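Local atomic coordinates of trehalose-6-phosphate phosphatase (Neosartorya fumigata, PDB entry 5DXN), a protein that belongs to the trehalose-phosphatase family of the HAD clan, joining an alpha/beta core that holds a magnesium ion to a smaller domain built on an antiparallel sheet. Residues A[26-31]-A[64-69]; A[140-145]-A[178-183]. One frame throughout, in Å; residues are numbered along the deposited sequence.

Contact 1 of 2, residues A[26-31]-A[64-69]. With MG (magnesium ion), chain B.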
loop_
_atom_site.group_PDB
_atom_site.type_symbol
_atom_site.label_atom_id
_atom_site.label_comp_id
_atom_site.label_asym_id
_atom_site.label_seq_id
_atom_site.Cartn_x
_atom_site.Cartn_y
_atom_site.Cartn_z
ATOM N N ASP A 26 5.973 3.162 0.458
ATOM C CA ASP A 26 6.303 1.735 0.461
ATOM C C ASP A 26 7.691 1.567 1.088
ATOM O O ASP A 26 8.504 2.495 1.036
ATOM C CB ASP A 26 6.281 1.175 -0.971
ATOM C CG ASP A 26 6.757 -0.261 -1.043
ATOM O OD1 ASP A 26 6.224 -1.086 -0.291
ATOM O OD2 ASP A 26 7.669 -0.545 -1.845
ATOM N N TYR A 27 7.962 0.405 1.692
ATOM C CA TYR A 27 9.280 0.156 2.265
ATOM C C TYR A 27 10.236 -0.536 1.294
ATOM O O TYR A 27 11.125 0.090 0.739
ATOM C CB TYR A 27 9.167 -0.681 3.536
ATOM C CG TYR A 27 10.521 -0.893 4.152
ATOM C CD1 TYR A 27 11.217 0.174 4.691
ATOM C CD2 TYR A 27 11.115 -2.142 4.162
ATOM C CE1 TYR A 27 12.477 -0.000 5.253
ATOM C CE2 TYR A 27 12.371 -2.330 4.721
ATOM C CZ TYR A 27 13.040 -1.260 5.263
ATOM O OH TYR A 27 14.283 -1.452 5.814
ATOM N N ASP A 28 10.031 -1.831 1.059
ATOM C CA ASP A 28 10.981 -2.589 0.254
ATOM C C ASP A 28 11.065 -2.128 -1.196
ATOM O O ASP A 28 10.043 -2.050 -1.885
ATOM C CB ASP A 28 10.622 -4.076 0.296
ATOM C CG ASP A 28 11.016 -4.724 1.613
ATOM O OD1 ASP A 28 12.236 -4.848 1.862
ATOM O OD2 ASP A 28 10.108 -5.095 2.399
ATOM N N GLY A 29 12.285 -1.852 -1.655
ATOM C CA GLY A 29 12.517 -1.404 -3.017
ATOM C C GLY A 29 12.328 0.087 -3.186
ATOM O O GLY A 29 12.611 0.640 -4.243
ATOM N N THR A 30 11.873 0.740 -2.124
ATOM C CA THR A 30 11.537 2.158 -2.185
ATOM C C THR A 30 12.392 2.970 -1.216
ATOM O O THR A 30 13.150 3.837 -1.647
ATOM C CB THR A 30 10.045 2.355 -1.893
ATOM O OG1 THR A 30 9.274 1.660 -2.892
ATOM C CG2 THR A 30 9.677 3.833 -1.873
ATOM N N LEU A 31 12.272 2.682 0.079
ATOM C CA LEU A 31 13.137 3.306 1.086
ATOM C C LEU A 31 14.472 2.567 1.226
ATOM O O LEU A 31 15.449 3.139 1.713
ATOM C CB LEU A 31 12.426 3.381 2.441
ATOM C CG LEU A 31 11.302 4.414 2.562
ATOM C CD1 LEU A 31 10.512 4.203 3.834
ATOM C CD2 LEU A 31 11.822 5.857 2.505
ATOM N N ILE A 64 4.414 4.537 6.709
ATOM C CA ILE A 64 5.187 3.476 6.107
ATOM C C ILE A 64 4.192 2.352 5.813
ATOM O O ILE A 64 3.469 1.933 6.704
ATOM C CB ILE A 64 6.337 3.001 7.030
ATOM C CG1 ILE A 64 7.109 4.201 7.591
ATOM C CG2 ILE A 64 7.251 2.020 6.272
ATOM C CD1 ILE A 64 7.685 5.109 6.538
ATOM N N ILE A 65 4.106 1.931 4.555
ATOM C CA ILE A 65 3.094 0.951 4.154
ATOM C C ILE A 65 3.799 -0.275 3.614
ATOM O O ILE A 65 4.398 -0.238 2.533
ATOM C CB ILE A 65 2.131 1.497 3.099
ATOM C CG1 ILE A 65 1.461 2.787 3.584
ATOM C CG2 ILE A 65 1.045 0.446 2.788
ATOM C CD1 ILE A 65 0.778 3.580 2.472
ATOM N N SER A 66 3.699 -1.369 4.359
ATOM C CA SER A 66 4.526 -2.533 4.107
ATOM C C SER A 66 3.801 -3.873 4.249
ATOM O O SER A 66 2.859 -4.012 5.018
ATOM C CB SER A 66 5.723 -2.513 5.049
ATOM O OG SER A 66 6.617 -3.553 4.722
ATOM N N GLY A 67 4.301 -4.862 3.530
ATOM C CA GLY A 67 3.849 -6.224 3.726
ATOM C C GLY A 67 4.665 -6.915 4.786
ATOM O O GLY A 67 4.364 -8.045 5.164
ATOM N N ARG A 68 5.697 -6.225 5.273
ATOM C CA ARG A 68 6.564 -6.772 6.303
ATOM C C ARG A 68 5.778 -7.133 7.551
ATOM O O ARG A 68 4.739 -6.537 7.873
ATOM C CB ARG A 68 7.669 -5.783 6.672
ATOM C CG ARG A 68 8.734 -5.585 5.620
ATOM C CD ARG A 68 9.855 -6.558 5.831
ATOM N NE ARG A 68 10.889 -6.421 4.819
ATOM C CZ ARG A 68 11.911 -7.259 4.702
ATOM N NH1 ARG A 68 12.032 -8.274 5.551
ATOM N NH2 ARG A 68 12.817 -7.073 3.755
ATOM N N ASP A 69 6.304 -8.112 8.267
ATOM C CA ASP A 69 5.732 -8.516 9.532
ATOM C C ASP A 69 5.656 -7.334 10.495
ATOM O O ASP A 69 6.481 -6.413 10.452
ATOM C CB ASP A 69 6.563 -9.657 10.123
ATOM C CG ASP A 69 7.080 -10.608 9.051
ATOM O OD1 ASP A 69 6.266 -11.395 8.514
ATOM O OD2 ASP A 69 8.295 -10.556 8.738
HETATM MG MG MG B . 8.167 -2.311 -2.594
HETATM O O HOH W 1 7.588 -3.478 -0.977
HETATM O O HOH W 2 7.886 -3.556 2.245
HETATM O O HOH W 3 6.324 -2.571 -3.411
HETATM O O HOH W 4 8.953 -3.989 -3.602
#
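Asp28 OD2 is gripped twice: Arg68 NE meets its syn lone pair at 2.9 Å in a bent bond, and a water donates to it from 2.7 Å. The other oxygen, OD1, takes a much straighter bond (170°) from Arg68 NH2 at 3.0 Å, so the guanidinium holds the carboxylate side-on with two nitrogens, the two planes turned 38° apart. A bend in the arginine chain (chi2 -91°) swings NE and NH2 round to the acid. The same water accepts from Asp28 N and also bonds to Ser66 OG, linking the two loops; Ser66 OG in turn accepts from Arg68 N in an ST turn. Farther back, Leu31 CD1 rests on Ile64 CD1 at 4.0 Å, joining the loop to the strand. Magnesium takes Asp26 OD2 and Asp28 O, each at 2.0 Å, with three waters and Asp217 completing its shell, while Lys190 pairs with Asp26 OD1. Asp26, Asp28 and Thr30 fit the DxDx(T/V) pattern of HAD proteins at a strand end. Asp28 gives the metal its carbonyl oxygen, not its carboxylate, and the Arg68 clamp and the shared water probably hold that carboxylate turned away from the ion.

Contact 2 of 2, residues A[140-145]-A[178-183]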
loop_
_atom_site.group_PDB
_atom_site.type_symbol
_atom_site.label_atom_id
_atom_site.label_comp_id
_atom_site.label_asym_id
_atom_site.label_seq_id
_atom_site.Cartn_x
_atom_site.Cartn_y
_atom_site.Cartn_z
ATOM N N THR A 140 -7.688 -18.653 -0.021
ATOM C CA THR A 140 -6.962 -18.894 -1.261
ATOM C C THR A 140 -7.256 -20.252 -1.901
ATOM O O THR A 140 -7.258 -21.277 -1.223
ATOM C CB THR A 140 -5.442 -18.773 -1.008
ATOM O OG1 THR A 140 -5.153 -17.496 -0.422
ATOM C CG2 THR A 140 -4.691 -18.902 -2.286
ATOM N N TRP A 141 -7.519 -20.261 -3.207
ATOM C CA TRP A 141 -7.720 -21.511 -3.930
ATOM C C TRP A 141 -6.479 -21.833 -4.763
ATOM O O TRP A 141 -6.135 -21.098 -5.687
ATOM C CB TRP A 141 -8.978 -21.443 -4.813
ATOM C CG TRP A 141 -9.314 -22.732 -5.484
ATOM C CD1 TRP A 141 -9.639 -23.910 -4.883
ATOM C CD2 TRP A 141 -9.379 -22.971 -6.892
ATOM N NE1 TRP A 141 -9.879 -24.876 -5.826
ATOM C CE2 TRP A 141 -9.727 -24.322 -7.072
ATOM C CE3 TRP A 141 -9.156 -22.176 -8.020
ATOM C CZ2 TRP A 141 -9.867 -24.894 -8.331
ATOM C CZ3 TRP A 141 -9.294 -22.747 -9.270
ATOM C CH2 TRP A 141 -9.646 -24.091 -9.417
ATOM N N HIS A 142 -5.806 -22.928 -4.415
ATOM C CA HIS A 142 -4.575 -23.332 -5.094
ATOM C C HIS A 142 -4.827 -24.409 -6.140
ATOM O O HIS A 142 -5.511 -25.399 -5.879
ATOM C CB HIS A 142 -3.538 -23.839 -4.083
ATOM C CG HIS A 142 -3.088 -22.801 -3.102
ATOM N ND1 HIS A 142 -2.124 -21.867 -3.403
ATOM C CD2 HIS A 142 -3.471 -22.554 -1.827
ATOM C CE1 HIS A 142 -1.929 -21.086 -2.353
ATOM N NE2 HIS A 142 -2.732 -21.484 -1.384
ATOM N N TYR A 143 -4.266 -24.215 -7.331
ATOM C CA TYR A 143 -4.392 -25.207 -8.391
ATOM C C TYR A 143 -3.062 -25.446 -9.105
ATOM O O TYR A 143 -3.039 -25.784 -10.287
ATOM C CB TYR A 143 -5.474 -24.791 -9.403
ATOM C CG TYR A 143 -5.296 -23.412 -10.023
ATOM C CD1 TYR A 143 -4.618 -23.252 -11.225
ATOM C CD2 TYR A 143 -5.821 -22.278 -9.413
ATOM C CE1 TYR A 143 -4.462 -22.002 -11.802
ATOM C CE2 TYR A 143 -5.671 -21.023 -9.984
ATOM C CZ TYR A 143 -4.988 -20.891 -11.178
ATOM O OH TYR A 143 -4.833 -19.642 -11.749
ATOM N N ARG A 144 -1.960 -25.285 -8.376
ATOM C CA ARG A 144 -0.629 -25.472 -8.949
ATOM C C ARG A 144 -0.432 -26.903 -9.433
ATOM O O ARG A 144 0.211 -27.137 -10.454
ATOM C CB ARG A 144 0.456 -25.106 -7.933
ATOM C CG ARG A 144 0.249 -23.756 -7.269
ATOM C CD ARG A 144 1.518 -23.258 -6.585
ATOM N NE ARG A 144 2.488 -22.722 -7.536
ATOM C CZ ARG A 144 2.422 -21.502 -8.057
ATOM N NH1 ARG A 144 1.421 -20.696 -7.729
ATOM N NH2 ARG A 144 3.348 -21.092 -8.912
ATOM N N ARG A 145 -0.994 -27.856 -8.696
ATOM C CA ARG A 145 -0.965 -29.258 -9.096
ATOM C C ARG A 145 -2.018 -29.522 -10.169
ATOM O O ARG A 145 -2.650 -30.579 -10.193
ATOM C CB ARG A 145 -1.196 -30.168 -7.887
ATOM C CG ARG A 145 -0.306 -29.849 -6.694
ATOM C CD ARG A 145 0.927 -30.742 -6.647
ATOM N NE ARG A 145 0.629 -32.059 -6.085
ATOM C CZ ARG A 145 1.554 -32.909 -5.649
ATOM N NH1 ARG A 145 2.836 -32.579 -5.710
ATOM N NH2 ARG A 145 1.196 -34.087 -5.148
ATOM N N LYS A 178 0.035 -16.904 -9.731
ATOM C CA LYS A 178 0.580 -17.642 -10.867
ATOM C C LYS A 178 -0.216 -18.910 -11.158
ATOM O O LYS A 178 -0.472 -19.245 -12.319
ATOM C CB LYS A 178 2.049 -17.971 -10.601
ATOM C CG LYS A 178 2.386 -18.026 -9.119
ATOM C CD LYS A 178 3.673 -17.287 -8.789
ATOM C CE LYS A 178 3.480 -15.775 -8.824
ATOM N NZ LYS A 178 4.477 -15.082 -7.953
ATOM N N ALA A 179 -0.600 -19.604 -10.093
ATOM C CA ALA A 179 -1.521 -20.733 -10.166
ATOM C C ALA A 179 -2.408 -20.662 -8.928
ATOM O O ALA A 179 -2.386 -21.541 -8.061
ATOM C CB ALA A 179 -0.774 -22.045 -10.237
ATOM N N ASN A 180 -3.196 -19.599 -8.858
ATOM C CA ASN A 180 -3.655 -19.125 -7.575
ATOM C C ASN A 180 -4.803 -18.125 -7.627
ATOM O O ASN A 180 -4.706 -17.104 -8.296
ATOM C CB ASN A 180 -2.463 -18.489 -6.870
ATOM C CG ASN A 180 -2.587 -18.524 -5.399
ATOM O OD1 ASN A 180 -3.338 -19.332 -4.860
ATOM N ND2 ASN A 180 -1.842 -17.671 -4.722
ATOM N N LEU A 181 -5.883 -18.408 -6.906
ATOM C CA LEU A 181 -6.961 -17.438 -6.748
ATOM C C LEU A 181 -7.136 -17.102 -5.286
ATOM O O LEU A 181 -7.482 -17.964 -4.485
ATOM C CB LEU A 181 -8.284 -17.965 -7.300
ATOM C CG LEU A 181 -8.742 -17.781 -8.743
ATOM C CD1 LEU A 181 -10.252 -17.779 -8.750
ATOM C CD2 LEU A 181 -8.203 -16.493 -9.344
ATOM N N GLU A 182 -6.915 -15.842 -4.944
ATOM C CA GLU A 182 -7.039 -15.402 -3.573
ATOM C C GLU A 182 -8.200 -14.428 -3.435
ATOM O O GLU A 182 -8.467 -13.625 -4.327
ATOM C CB GLU A 182 -5.729 -14.766 -3.113
ATOM C CG GLU A 182 -5.693 -14.336 -1.666
ATOM C CD GLU A 182 -4.340 -13.758 -1.288
ATOM O OE1 GLU A 182 -3.321 -14.222 -1.843
ATOM O OE2 GLU A 182 -4.301 -12.833 -0.451
ATOM N N VAL A 183 -8.897 -14.520 -2.314
ATOM C CA VAL A 183 -9.957 -13.591 -1.979
ATOM C C VAL A 183 -9.672 -12.925 -0.629
ATOM O O VAL A 183 -9.529 -13.608 0.391
ATOM C CB VAL A 183 -11.309 -14.307 -1.934
ATOM C CG1 VAL A 183 -12.343 -13.396 -1.384
ATOM C CG2 VAL A 183 -11.692 -14.799 -3.317
#
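Tyr143 has CG wedged between its backbone N and carbonyl carbon (chi1 55°), which lays the ring across the Ala179-Asn180 peptide, with Ala179 C 3.4 Å above one face and offset toward the rim. A bend at chi3 (77°) folds the Arg144 chain so that one guanidinium face lies over Ala179 CB, with Lys178 CG at the guanidinium edge, 3.2 Å from Arg144 NH1. Ala179 is thus held between ring and guanidinium, and its O receives a weak bond from Tyr143 N. Away from these strand ends the strands pair through Trp141 and Leu181, a hydrogen-bonded pair whose Trp141 N to Leu181 O bond is short (2.6 Å) and whose return bond from Leu181 N to Trp141 O measures 3.0 Å. On the face of Thr140, His142, Asn180 and Glu182, the His142 ring and Asn180 amide lie side by side, planes 17° apart, without a hydrogen bond; the imidazole instead bonds Glu133 through NE2. Thr140 OG1 sits 3.4 Å from Glu182 CG. Trp141 and Leu181 point to the other face, where Trp141 packs on helix 112-124 and Leu181 on helix 151-164. One face against two helices, within a four-stranded antiparallel sheet, makes an open-faced alpha/beta sandwich, consistent with the cap domain of a HAD-clan protein.

How the contacts relate
From the N terminus, strand 21-26 leads into the metal-binding loop, and the chain passes through helix 45-56 to the neighbouring parallel strand 60-65; contact 1 closes this beta-alpha-beta crossover. Contact 2 opens only afterwards, so the two loops lie in series, neither nested nor crossed. It closes a second loop, containing helices 151-164 and 166-169 and strand 172-177, by pairing the central strands of the antiparallel sheet. The chain is back at the core by Lys190, at the start of helix 190-199, and then adds strand 211-216 beside 21-26. The contact centres stand 25 Å apart and their nearest atoms about 11 Å, contact 1 at the C-terminal ends of two core strands, contact 2 within the antiparallel sheet.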